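Local coordinates for ankyrin repeat domain protein (Legionella pneumophila subsp. pneumophila, PDB 6MCA) that acts as a bacterial effector that interacts with the host LARP7 component of the 7SK snRNP complex and combines ankyrin repeats with a cysteine protease-like region, at residues Gly416-Ala421 against Asn466-Ile471; Arg428-Ala433 against Asp473-Asn478; Lys435-Leu440 against Tyr447-Tyr452; Ala156-His161 against Asp389-Glu394. All coordinates share one frame; numbering follows the deposited sequence.

Interaction 1. Residues Gly416-Ala421 against Asn466-Ile471; sequences GILFQA and NNLLKI
Leu468 packs against Phe419 and Leu418 where two helices of the C-terminal helical region cross, their short axes 9.6 Å apart at 116°. Phe419 and Leu468 are also the closest pair by backbone, with 6.4 Å from CA to CA. Along Leu468, CB leaves the helix in the direction of 416-421 and lies 4.3 Å from Phe419 CD1. CG, held anti to the backbone N (chi1 167°), then divides the side chain between two neighbours. Its CD2 branch comes to the edge of the Phe419 ring, near the ring plane, 4.1 Å from CD1. Its CD1 branch lies 4.2 Å from Leu418 CD2. One turn on, Ile471 slides past Leu418 in the opposite sense, with its CG2 4.1 Å from Leu418 CD1, so each Leu418 methyl has a separate apolar partner. The Phe419 ring also meets those of Tyr452 and Tyr456 on helix 447-458. A water donates to Phe419 O at 2.9 Å; its link onward to Asn467 ND2 is modelled too short and stays doubtful. Asn467 additionally binds Cys422 O and His424 N, which fixes its amide. Four buried hydrocarbon side chains meet at van der Waals range without a direct hydrogen bond, which is consistent with cohesion from apolar burial, the water being the possible polar link.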
loop_
_atom_site.group_PDB
_atom_site.type_symbol
_atom_site.label_atom_id
_atom_site.label_comp_id
_atom_site.label_asym_id
_atom_site.label_seq_id
_atom_site.Cartn_x
_atom_site.Cartn_y
_atom_site.Cartn_z
ATOM N N GLY A 416 17.905 10.639 -1.546
ATOM C CA GLY A 416 17.557 9.559 -2.454
ATOM C C GLY A 416 16.754 10.049 -3.642
ATOM O O GLY A 416 17.041 9.699 -4.792
ATOM N N ILE A 417 15.734 10.871 -3.377
ATOM C CA ILE A 417 14.955 11.476 -4.460
ATOM C C ILE A 417 15.877 12.210 -5.425
ATOM O O ILE A 417 15.857 11.974 -6.640
ATOM C CB ILE A 417 13.882 12.423 -3.896
ATOM C CG1 ILE A 417 12.886 11.667 -3.016
ATOM C CG2 ILE A 417 13.161 13.144 -5.029
ATOM C CD1 ILE A 417 11.783 12.548 -2.467
ATOM N N LEU A 418 16.712 13.100 -4.885
ATOM C CA LEU A 418 17.570 13.941 -5.716
ATOM C C LEU A 418 18.508 13.103 -6.578
ATOM O O LEU A 418 18.657 13.356 -7.779
ATOM C CB LEU A 418 18.367 14.900 -4.830
ATOM C CG LEU A 418 19.485 15.709 -5.493
ATOM C CD1 LEU A 418 18.928 16.630 -6.566
ATOM C CD2 LEU A 418 20.262 16.496 -4.448
ATOM N N PHE A 419 19.146 12.094 -5.983
ATOM C CA PHE A 419 20.154 11.337 -6.717
ATOM C C PHE A 419 19.524 10.399 -7.738
ATOM O O PHE A 419 20.010 10.293 -8.870
ATOM C CB PHE A 419 21.037 10.554 -5.746
ATOM C CG PHE A 419 22.224 9.902 -6.399
ATOM C CD1 PHE A 419 23.313 10.657 -6.803
ATOM C CD2 PHE A 419 22.251 8.532 -6.606
ATOM C CE1 PHE A 419 24.406 10.059 -7.403
ATOM C CE2 PHE A 419 23.341 7.928 -7.205
ATOM C CZ PHE A 419 24.420 8.693 -7.604
ATOM N N GLN A 420 18.439 9.713 -7.370
ATOM C CA GLN A 420 17.912 8.663 -8.231
ATOM C C GLN A 420 16.896 9.156 -9.252
ATOM O O GLN A 420 16.845 8.615 -10.362
ATOM C CB GLN A 420 17.270 7.559 -7.384
ATOM C CG GLN A 420 18.203 6.920 -6.367
ATOM C CD GLN A 420 17.640 5.635 -5.789
ATOM O OE1 GLN A 420 17.002 4.851 -6.493
ATOM N NE2 GLN A 420 17.868 5.416 -4.499
ATOM N N ALA A 421 16.086 10.163 -8.922
ATOM C CA ALA A 421 14.897 10.464 -9.710
ATOM C C ALA A 421 14.949 11.792 -10.453
ATOM O O ALA A 421 14.008 12.100 -11.193
ATOM C CB ALA A 421 13.657 10.436 -8.807
ATOM N N ASN A 466 27.558 12.065 -12.481
ATOM C CA ASN A 466 27.680 13.136 -13.464
ATOM C C ASN A 466 26.408 13.976 -13.515
ATOM O O ASN A 466 26.464 15.213 -13.558
ATOM C CB ASN A 466 27.991 12.541 -14.839
ATOM C CG ASN A 466 28.628 13.541 -15.780
ATOM O OD1 ASN A 466 28.093 13.831 -16.849
ATOM N ND2 ASN A 466 29.783 14.069 -15.390
ATOM N N ASN A 467 25.247 13.314 -13.512
ATOM C CA ASN A 467 23.982 14.042 -13.501
ATOM C C ASN A 467 23.844 14.890 -12.242
ATOM O O ASN A 467 23.321 16.009 -12.292
ATOM C CB ASN A 467 22.813 13.063 -13.625
ATOM C CG ASN A 467 21.467 13.739 -13.451
ATOM O OD1 ASN A 467 20.900 14.277 -14.403
ATOM N ND2 ASN A 467 20.942 13.706 -12.231
ATOM N N LEU A 468 24.319 14.376 -11.105
ATOM C CA LEU A 468 24.262 15.132 -9.857
ATOM C C LEU A 468 25.162 16.358 -9.911
ATOM O O LEU A 468 24.779 17.436 -9.443
ATOM C CB LEU A 468 24.649 14.233 -8.683
ATOM C CG LEU A 468 24.943 14.929 -7.352
ATOM C CD1 LEU A 468 23.670 15.509 -6.752
ATOM C CD2 LEU A 468 25.616 13.974 -6.380
ATOM N N LEU A 469 26.369 16.212 -10.464
ATOM C CA LEU A 469 27.248 17.365 -10.636
ATOM C C LEU A 469 26.600 18.415 -11.531
ATOM O O LEU A 469 26.630 19.618 -11.230
ATOM C CB LEU A 469 28.592 16.919 -11.212
ATOM C CG LEU A 469 29.501 16.122 -10.276
ATOM C CD1 LEU A 469 30.685 15.550 -11.038
ATOM C CD2 LEU A 469 29.975 17.002 -9.132
ATOM N N LYS A 470 26.005 17.973 -12.642
ATOM C CA LYS A 470 25.304 18.899 -13.525
ATOM C C LYS A 470 24.189 19.626 -12.781
ATOM O O LYS A 470 24.073 20.854 -12.862
ATOM C CB LYS A 470 24.748 18.153 -14.739
ATOM C CG LYS A 470 25.814 17.573 -15.654
ATOM C CD LYS A 470 25.386 17.643 -17.112
ATOM C CE LYS A 470 25.514 16.290 -17.792
ATOM N NZ LYS A 470 26.909 15.775 -17.745
ATOM N N ILE A 471 23.366 18.879 -12.038
ATOM C CA ILE A 471 22.264 19.480 -11.288
ATOM C C ILE A 471 22.789 20.517 -10.305
ATOM O O ILE A 471 22.252 21.625 -10.195
ATOM C CB ILE A 471 21.448 18.389 -10.569
ATOM C CG1 ILE A 471 20.579 17.621 -11.565
ATOM C CG2 ILE A 471 20.590 18.995 -9.467
ATOM C CD1 ILE A 471 19.716 16.558 -10.922
HETATM O O HOH W 1 21.620 12.158 -10.419
#

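Interaction 2. Residues Arg428-Ala433 against Asp473-Asn478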
loop_
_atom_site.group_PDB
_atom_site.type_symbol
_atom_site.label_atom_id
_atom_site.label_comp_id
_atom_site.label_asym_id
_atom_site.label_seq_id
_atom_site.Cartn_x
_atom_site.Cartn_y
_atom_site.Cartn_z
ATOM N N ARG A 428 11.061 20.380 -14.373
ATOM C CA ARG A 428 10.320 20.012 -13.170
ATOM C C ARG A 428 11.226 19.298 -12.174
ATOM O O ARG A 428 11.171 19.564 -10.964
ATOM C CB ARG A 428 9.124 19.136 -13.538
ATOM C CG ARG A 428 8.226 19.727 -14.614
ATOM N N HIS A 429 12.070 18.391 -12.671
ATOM C CA HIS A 429 13.071 17.768 -11.815
ATOM C C HIS A 429 14.027 18.803 -11.244
ATOM O O HIS A 429 14.480 18.663 -10.106
ATOM C CB HIS A 429 13.845 16.702 -12.592
ATOM C CG HIS A 429 13.008 15.537 -13.024
ATOM N ND1 HIS A 429 13.556 14.353 -13.469
ATOM C CD2 HIS A 429 11.665 15.374 -13.080
ATOM C CE1 HIS A 429 12.588 13.511 -13.781
ATOM N NE2 HIS A 429 11.430 14.106 -13.555
ATOM N N LEU A 430 14.325 19.861 -12.004
ATOM C CA LEU A 430 15.202 20.910 -11.492
ATOM C C LEU A 430 14.519 21.719 -10.397
ATOM O O LEU A 430 15.167 22.129 -9.426
ATOM C CB LEU A 430 15.658 21.817 -12.634
ATOM C CG LEU A 430 16.920 21.362 -13.369
ATOM C CD1 LEU A 430 17.100 22.129 -14.670
ATOM C CD2 LEU A 430 18.146 21.510 -12.478
ATOM N N GLU A 431 13.212 21.960 -10.526
ATOM C CA GLU A 431 12.479 22.626 -9.453
ATOM C C GLU A 431 12.467 21.774 -8.189
ATOM O O GLU A 431 12.679 22.284 -7.078
ATOM C CB GLU A 431 11.053 22.939 -9.905
ATOM C CG GLU A 431 10.971 23.870 -11.105
ATOM C CD GLU A 431 9.585 23.915 -11.716
ATOM O OE1 GLU A 431 9.439 24.485 -12.820
ATOM O OE2 GLU A 431 8.641 23.381 -11.097
ATOM N N ARG A 432 12.218 20.470 -8.339
ATOM C CA ARG A 432 12.285 19.571 -7.189
ATOM C C ARG A 432 13.685 19.559 -6.583
ATOM O O ARG A 432 13.842 19.519 -5.356
ATOM C CB ARG A 432 11.864 18.159 -7.594
ATOM C CG ARG A 432 10.468 18.072 -8.189
ATOM C CD ARG A 432 9.970 16.637 -8.223
ATOM N NE ARG A 432 8.620 16.543 -8.771
ATOM C CZ ARG A 432 8.313 15.905 -9.897
ATOM N NH1 ARG A 432 9.262 15.298 -10.597
ATOM N NH2 ARG A 432 7.057 15.874 -10.320
ATOM N N ALA A 433 14.714 19.609 -7.431
ATOM C CA ALA A 433 16.087 19.628 -6.942
ATOM C C ALA A 433 16.384 20.909 -6.176
ATOM O O ALA A 433 17.114 20.883 -5.184
ATOM C CB ALA A 433 17.061 19.460 -8.108
ATOM N N ASP A 473 25.464 22.246 -10.506
ATOM C CA ASP A 473 25.937 23.439 -11.203
ATOM C C ASP A 473 24.778 24.289 -11.716
ATOM O O ASP A 473 24.843 25.522 -11.674
ATOM C CB ASP A 473 26.873 23.058 -12.347
ATOM C CG ASP A 473 27.854 24.166 -12.685
ATOM O OD1 ASP A 473 28.720 24.472 -11.836
ATOM O OD2 ASP A 473 27.756 24.736 -13.791
ATOM N N ASP A 474 23.707 23.654 -12.204
ATOM C CA ASP A 474 22.555 24.418 -12.677
ATOM C C ASP A 474 21.808 25.120 -11.552
ATOM O O ASP A 474 20.970 25.983 -11.835
ATOM C CB ASP A 474 21.576 23.527 -13.449
ATOM C CG ASP A 474 22.273 22.510 -14.328
ATOM O OD1 ASP A 474 21.810 21.350 -14.382
ATOM O OD2 ASP A 474 23.290 22.865 -14.960
ATOM N N CYS A 475 22.081 24.774 -10.296
ATOM C CA CYS A 475 21.496 25.456 -9.151
ATOM C C CYS A 475 22.479 26.407 -8.479
ATOM O O CYS A 475 22.208 26.881 -7.372
ATOM C CB CYS A 475 20.974 24.433 -8.139
ATOM S SG CYS A 475 19.632 23.397 -8.769
ATOM N N GLY A 476 23.609 26.693 -9.125
ATOM C CA GLY A 476 24.589 27.619 -8.591
ATOM C C GLY A 476 25.340 27.085 -7.391
ATOM O O GLY A 476 25.466 27.773 -6.372
ATOM N N ILE A 477 25.858 25.862 -7.502
ATOM C CA ILE A 477 26.502 25.180 -6.385
ATOM C C ILE A 477 27.772 24.517 -6.895
ATOM O O ILE A 477 27.712 23.640 -7.765
ATOM C CB ILE A 477 25.574 24.136 -5.748
ATOM C CG1 ILE A 477 24.474 24.837 -4.956
ATOM C CG2 ILE A 477 26.366 23.190 -4.851
ATOM C CD1 ILE A 477 23.651 23.906 -4.120
ATOM N N ASN A 478 28.917 24.922 -6.349
ATOM C CA ASN A 478 30.187 24.298 -6.681
ATOM C C ASN A 478 30.605 23.399 -5.529
ATOM O O ASN A 478 30.923 23.910 -4.444
ATOM C CB ASN A 478 31.258 25.353 -6.949
ATOM C CG ASN A 478 32.631 24.746 -7.182
ATOM O OD1 ASN A 478 33.462 24.694 -6.275
ATOM N ND2 ASN A 478 32.872 24.279 -8.403
#
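Leu430 makes its contact through one methyl: CD2 lies 4.1 Å from Asp474 CB and 4.4 Å from Cys475 SG, so a single branch sits against both residues. Neither approach is tight, but Cys475 forms the more enclosed side. Its CB leaves the backbone in the direction of the helix, and its side chain also touches Leu437, through SG, and Glu434, both further along 427-440. Ala433 lies one turn on from Leu430, the distance from Ala433 CB to Cys475 SG being 4.7 Å, near but not in close contact. The packing is moderate even here, for the nearest backbone pair, Leu430 and Cys475, is 8.1 Å apart from CA to CA, and the two segments bury 132 Å² in all.

The solvent side belongs to Asp474. Its side chain crosses that of Leu430 at about a right angle and presents the CB flank, while the carboxylate stays in an exposed position; Asp474 OD1 merely borders Leu430 CD2, at 4.1 Å. Past the helix the chain turns: Gly476 N bonds to Asp473 O at 3.1 Å, and Gly476 takes a positive phi of 71°, a conformation glycine adopts readily.

In the fold, helix 427-440 lies between this C-terminal turn and helix 373-399. Arg432 reaches the latter through salt bridges to Asp389 and Glu385, while Ala433 leans on Ile471 of helix 463-474 and Ile477 packs on Leu437.

Interaction 3. Residues Lys435-Leu440 against Tyr447-Tyr452; sequences KILNIL and YVLSSY
A turn between consecutive helices, 427-440 and 447-458, is closed by Leu437 and Leu440 meeting Val448 and Leu449. Only six residues separate the two segments, and their axes stand at 105° with a closest approach of 10.7 Å, so the chain changes direction by roughly a right angle.

Leu449 carries much of the contact through CD1. Its CG is anti to the carbonyl carbon and its outer torsion is extended (chi2 176°), which carries CD1 across to the other helix. There that methyl has three neighbours: Leu437 CD2 at 3.7 Å, Leu440 CB at 4.0 Å and Leu440 O at 3.7 Å. The Leu437 and Leu449 side chains cross at about a right angle, meeting methyl to methyl, whereas Leu440 offers its CB and backbone oxygen. Beyond CB, Leu440 extends in another direction: CD2 lies over the branch point of Val448, 4.1 Å from CB and 4.2 Å from CG1, again with the side chains crossed. The same Val448 CG1 lies in the plane of the Tyr452 ring, at its edge.

All four touching residues are buried, and no hydrogen bond links the segments. Helix 404-421 backs the site through Leu418, which touches Leu449, and Leu472 of helix 463-474 reaches Leu437. Two sequential helices packed crosswise through aliphatic residues beside a short connection form a near-orthogonal helix-loop-helix, set here within an all-helical C-terminal region.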
loop_
_atom_site.group_PDB
_atom_site.type_symbol
_atom_site.label_atom_id
_atom_site.label_comp_id
_atom_site.label_asym_id
_atom_site.label_seq_id
_atom_site.Cartn_x
_atom_site.Cartn_y
_atom_site.Cartn_z
ATOM N N LYS A 435 14.086 22.662 -4.489
ATOM C CA LYS A 435 13.390 22.419 -3.228
ATOM C C LYS A 435 14.232 21.572 -2.281
ATOM O O LYS A 435 14.316 21.861 -1.081
ATOM C CB LYS A 435 12.053 21.726 -3.490
ATOM C CG LYS A 435 10.937 22.617 -4.003
ATOM C CD LYS A 435 9.614 21.862 -3.959
ATOM C CE LYS A 435 8.543 22.539 -4.794
ATOM N NZ LYS A 435 7.326 21.689 -4.909
ATOM N N ILE A 436 14.863 20.521 -2.806
ATOM C CA ILE A 436 15.609 19.595 -1.956
ATOM C C ILE A 436 16.927 20.215 -1.500
ATOM O O ILE A 436 17.316 20.093 -0.331
ATOM C CB ILE A 436 15.834 18.265 -2.700
ATOM C CG1 ILE A 436 14.499 17.553 -2.926
ATOM C CG2 ILE A 436 16.793 17.374 -1.931
ATOM C CD1 ILE A 436 14.531 16.538 -4.047
ATOM N N LEU A 437 17.636 20.885 -2.412
ATOM C CA LEU A 437 18.913 21.501 -2.082
ATOM C C LEU A 437 18.758 22.641 -1.091
ATOM O O LEU A 437 19.731 22.985 -0.411
ATOM C CB LEU A 437 19.598 22.006 -3.351
ATOM C CG LEU A 437 20.158 20.926 -4.281
ATOM C CD1 LEU A 437 20.674 21.543 -5.573
ATOM C CD2 LEU A 437 21.245 20.126 -3.584
ATOM N N ASN A 438 17.566 23.241 -0.998
ATOM C CA ASN A 438 17.319 24.189 0.084
ATOM C C ASN A 438 17.612 23.573 1.449
ATOM O O ASN A 438 18.038 24.278 2.371
ATOM C CB ASN A 438 15.875 24.687 0.033
ATOM C CG ASN A 438 15.759 26.073 -0.562
ATOM O OD1 ASN A 438 16.724 26.612 -1.105
ATOM N ND2 ASN A 438 14.574 26.662 -0.459
ATOM N N ILE A 439 17.400 22.269 1.592
ATOM C CA ILE A 439 17.633 21.569 2.848
ATOM C C ILE A 439 18.987 20.871 2.863
ATOM O O ILE A 439 19.699 20.918 3.868
ATOM C CB ILE A 439 16.488 20.567 3.113
ATOM C CG1 ILE A 439 15.180 21.312 3.391
ATOM C CG2 ILE A 439 16.837 19.637 4.266
ATOM C CD1 ILE A 439 13.996 20.399 3.619
ATOM N N LEU A 440 19.364 20.225 1.758
ATOM C CA LEU A 440 20.596 19.443 1.740
ATOM C C LEU A 440 21.858 20.295 1.708
ATOM O O LEU A 440 22.957 19.738 1.790
ATOM C CB LEU A 440 20.594 18.483 0.550
ATOM C CG LEU A 440 19.660 17.283 0.689
ATOM C CD1 LEU A 440 19.922 16.270 -0.413
ATOM C CD2 LEU A 440 19.820 16.646 2.061
ATOM N N TYR A 447 26.431 16.503 4.711
ATOM C CA TYR A 447 27.081 15.196 4.683
ATOM C C TYR A 447 26.369 14.241 3.738
ATOM O O TYR A 447 27.022 13.475 3.018
ATOM C CB TYR A 447 27.173 14.605 6.096
ATOM C CG TYR A 447 25.862 14.257 6.778
ATOM C CD1 TYR A 447 25.237 15.168 7.618
ATOM C CD2 TYR A 447 25.278 13.005 6.621
ATOM C CE1 TYR A 447 24.051 14.854 8.260
ATOM C CE2 TYR A 447 24.089 12.683 7.260
ATOM C CZ TYR A 447 23.482 13.613 8.079
ATOM O OH TYR A 447 22.303 13.305 8.719
ATOM N N VAL A 448 25.031 14.304 3.690
ATOM C CA VAL A 448 24.284 13.492 2.728
ATOM C C VAL A 448 24.891 13.651 1.341
ATOM O O VAL A 448 25.462 12.706 0.778
ATOM C CB VAL A 448 22.791 13.867 2.736
ATOM C CG1 VAL A 448 22.054 13.139 1.620
ATOM C CG2 VAL A 448 22.167 13.540 4.082
ATOM N N LEU A 449 24.814 14.870 0.795
ATOM C CA LEU A 449 25.429 15.141 -0.499
ATOM C C LEU A 449 26.875 14.672 -0.523
ATOM O O LEU A 449 27.299 13.993 -1.468
ATOM C CB LEU A 449 25.339 16.632 -0.824
ATOM C CG LEU A 449 23.986 17.114 -1.351
ATOM C CD1 LEU A 449 23.991 18.623 -1.535
ATOM C CD2 LEU A 449 23.630 16.411 -2.652
ATOM N N SER A 450 27.630 14.985 0.537
ATOM C CA SER A 450 29.018 14.549 0.632
ATOM C C SER A 450 29.134 13.069 0.302
ATOM O O SER A 450 29.830 12.682 -0.645
ATOM C CB SER A 450 29.567 14.838 2.032
ATOM O OG SER A 450 29.698 16.230 2.257
ATOM N N SER A 451 28.390 12.236 1.041
ATOM C CA SER A 451 28.440 10.796 0.821
ATOM C C SER A 451 28.245 10.470 -0.653
ATOM O O SER A 451 29.065 9.774 -1.263
ATOM C CB SER A 451 27.381 10.096 1.673
ATOM O OG SER A 451 26.920 8.916 1.043
ATOM N N TYR A 452 27.192 11.023 -1.258
ATOM C CA TYR A 452 26.935 10.758 -2.668
ATOM C C TYR A 452 28.135 11.158 -3.513
ATOM O O TYR A 452 28.675 10.340 -4.267
ATOM C CB TYR A 452 25.670 11.492 -3.119
ATOM C CG TYR A 452 24.394 10.769 -2.752
ATOM C CD1 TYR A 452 23.959 9.674 -3.486
ATOM C CD2 TYR A 452 23.629 11.178 -1.668
ATOM C CE1 TYR A 452 22.794 9.007 -3.151
ATOM C CE2 TYR A 452 22.461 10.518 -1.327
ATOM C CZ TYR A 452 22.049 9.435 -2.072
ATOM O OH TYR A 452 20.887 8.777 -1.733
#

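Interaction 4. Residues Ala156-His161 against Asp389-Glu394; sequences AKLIGH and DRALDE
The apolar part of this contact centres on Ala391, whose CB points to the facing helix and is met by Ile159 CG1 at 3.6 Å and by Leu158 CD2 at 4.3 Å. The small side chain lets the backbones come close: Ile159 and Ala391 are 6.3 Å apart from CA to CA, and the short axes pass at 9.7 Å with 137° between their directions. Ile159 also carries CD1 to within 3.9 Å of Ala391 O, so its outer methyl reaches the opposing backbone.

A second kind of contact sets an aliphatic methyl against a charged plane. Leu158 has CG anti to the backbone N (chi1 -176°), and its CD2 sits over one face of the Arg390 guanidinium, 3.6 Å from NH2 and 3.9 Å from CZ. Arg390 arrives there because its chain bends at chi2 and chi3, crossing Leu158 at about a right angle.

The polar interactions run within the second helix rather than between the two. Arg390 NH1 forms a weak, long salt bridge to Glu394 OE2, 3.4 Å away and in the guanidinium plane, while NH2 is paired with Asp387. With these two acids as partners, the guanidinium still presents a face to Leu158.

The contact joins helix 147-162 to the long helix 373-399. Helix 404-421 packs beside them through Ile413 and Ile417, both touching Ile159, and helix 188-202 borders Arg390 with Ser198 and Arg201.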
loop_
_atom_site.group_PDB
_atom_site.type_symbol
_atom_site.label_atom_id
_atom_site.label_comp_id
_atom_site.label_asym_id
_atom_site.label_seq_id
_atom_site.Cartn_x
_atom_site.Cartn_y
_atom_site.Cartn_z
ATOM N N ALA A 156 7.314 7.717 3.430
ATOM C CA ALA A 156 8.486 7.075 2.847
ATOM C C ALA A 156 8.087 6.034 1.811
ATOM O O ALA A 156 8.693 5.960 0.735
ATOM C CB ALA A 156 9.340 6.442 3.945
ATOM N N LYS A 157 7.066 5.224 2.110
ATOM C CA LYS A 157 6.607 4.240 1.134
ATOM C C LYS A 157 6.059 4.918 -0.115
ATOM O O LYS A 157 6.372 4.510 -1.244
ATOM C CB LYS A 157 5.546 3.336 1.762
ATOM C CG LYS A 157 6.081 2.372 2.807
ATOM C CD LYS A 157 7.029 1.355 2.195
ATOM C CE LYS A 157 6.322 0.488 1.167
ATOM N NZ LYS A 157 7.284 -0.357 0.409
ATOM N N LEU A 158 5.250 5.967 0.066
ATOM C CA LEU A 158 4.672 6.663 -1.077
ATOM C C LEU A 158 5.754 7.305 -1.936
ATOM O O LEU A 158 5.660 7.301 -3.167
ATOM C CB LEU A 158 3.669 7.712 -0.597
ATOM C CG LEU A 158 2.899 8.469 -1.679
ATOM C CD1 LEU A 158 2.101 7.504 -2.541
ATOM C CD2 LEU A 158 1.989 9.513 -1.055
ATOM N N ILE A 159 6.795 7.852 -1.307
ATOM C CA ILE A 159 7.877 8.465 -2.070
ATOM C C ILE A 159 8.679 7.403 -2.809
ATOM O O ILE A 159 9.018 7.574 -3.988
ATOM C CB ILE A 159 8.767 9.313 -1.145
ATOM C CG1 ILE A 159 8.161 10.705 -0.965
ATOM C CG2 ILE A 159 10.184 9.406 -1.694
ATOM C CD1 ILE A 159 8.972 11.608 -0.079
ATOM N N GLY A 160 8.992 6.292 -2.139
ATOM C CA GLY A 160 9.721 5.225 -2.803
ATOM C C GLY A 160 8.977 4.667 -4.000
ATOM O O GLY A 160 9.589 4.282 -4.999
ATOM N N HIS A 161 7.646 4.626 -3.922
ATOM C CA HIS A 161 6.871 4.112 -5.048
ATOM C C HIS A 161 6.725 5.150 -6.158
ATOM O O HIS A 161 6.964 4.848 -7.332
ATOM C CB HIS A 161 5.499 3.640 -4.566
ATOM C CG HIS A 161 5.537 2.343 -3.820
ATOM N ND1 HIS A 161 6.289 1.266 -4.238
ATOM C CD2 HIS A 161 4.914 1.948 -2.684
ATOM C CE1 HIS A 161 6.130 0.265 -3.391
ATOM N NE2 HIS A 161 5.300 0.652 -2.440
ATOM N N ASP A 389 4.728 15.662 -6.209
ATOM C CA ASP A 389 5.026 16.951 -5.596
ATOM C C ASP A 389 4.413 17.073 -4.203
ATOM O O ASP A 389 5.008 17.704 -3.323
ATOM C CB ASP A 389 4.549 18.084 -6.503
ATOM C CG ASP A 389 5.374 18.196 -7.773
ATOM O OD1 ASP A 389 6.604 17.985 -7.704
ATOM O OD2 ASP A 389 4.794 18.489 -8.840
ATOM N N ARG A 390 3.250 16.460 -3.976
ATOM C CA ARG A 390 2.620 16.508 -2.659
ATOM C C ARG A 390 3.464 15.780 -1.621
ATOM O O ARG A 390 3.662 16.279 -0.507
ATOM C CB ARG A 390 1.215 15.905 -2.730
ATOM C CG ARG A 390 0.407 16.020 -1.441
ATOM C CD ARG A 390 0.470 14.742 -0.607
ATOM N NE ARG A 390 -0.143 13.601 -1.282
ATOM C CZ ARG A 390 -0.464 12.461 -0.678
ATOM N NH1 ARG A 390 -0.230 12.306 0.619
ATOM N NH2 ARG A 390 -1.020 11.473 -1.368
ATOM N N ALA A 391 3.959 14.590 -1.966
ATOM C CA ALA A 391 4.806 13.852 -1.033
ATOM C C ALA A 391 6.104 14.603 -0.759
ATOM O O ALA A 391 6.567 14.671 0.393
ATOM C CB ALA A 391 5.090 12.454 -1.579
ATOM N N LEU A 392 6.704 15.182 -1.806
ATOM C CA LEU A 392 7.918 15.969 -1.607
ATOM C C LEU A 392 7.664 17.156 -0.681
ATOM O O LEU A 392 8.473 17.446 0.213
ATOM C CB LEU A 392 8.458 16.440 -2.957
ATOM C CG LEU A 392 9.749 17.261 -2.937
ATOM C CD1 LEU A 392 10.843 16.516 -2.195
ATOM C CD2 LEU A 392 10.189 17.586 -4.354
ATOM N N ASP A 393 6.537 17.849 -0.874
ATOM C CA ASP A 393 6.202 18.986 -0.023
ATOM C C ASP A 393 5.951 18.547 1.414
ATOM O O ASP A 393 6.316 19.259 2.355
ATOM C CB ASP A 393 4.978 19.715 -0.579
ATOM C CG ASP A 393 5.263 20.416 -1.891
ATOM O OD1 ASP A 393 6.451 20.543 -2.254
ATOM O OD2 ASP A 393 4.297 20.837 -2.561
ATOM N N GLU A 394 5.313 17.388 1.601
ATOM C CA GLU A 394 5.125 16.854 2.947
ATOM C C GLU A 394 6.465 16.647 3.638
ATOM O O GLU A 394 6.645 17.028 4.802
ATOM C CB GLU A 394 4.347 15.539 2.890
ATOM C CG GLU A 394 2.840 15.691 2.918
ATOM C CD GLU A 394 2.122 14.355 2.893
ATOM O OE1 GLU A 394 2.788 13.324 2.655
ATOM O OE2 GLU A 394 0.893 14.334 3.111
#

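Interactions 1, 3 and 4 are buried, while interaction 2 lies at the surface. Interactions 1 and 2 share helix 463-474, and interactions 2 and 3 share helix 427-440; interaction 3 is nested along the chain within the loops closed by the other two. Their centres lie about 9 to 11 Å apart, forming one helical cluster. Interaction 4, with its centre about 17 Å from those of interactions 1 and 3, closes earlier in the chain and connects through Ile159 to Ile417. Chemistry differs with place: interactions 1 and 3 are hydrocarbon contacts, interaction 4 adds a methyl over a guanidinium, and interaction 2 joins a leucine to Asp474 and Cys475. Lys435-Asp393 adds a salt bridge from helix 427-440 to helix 373-399.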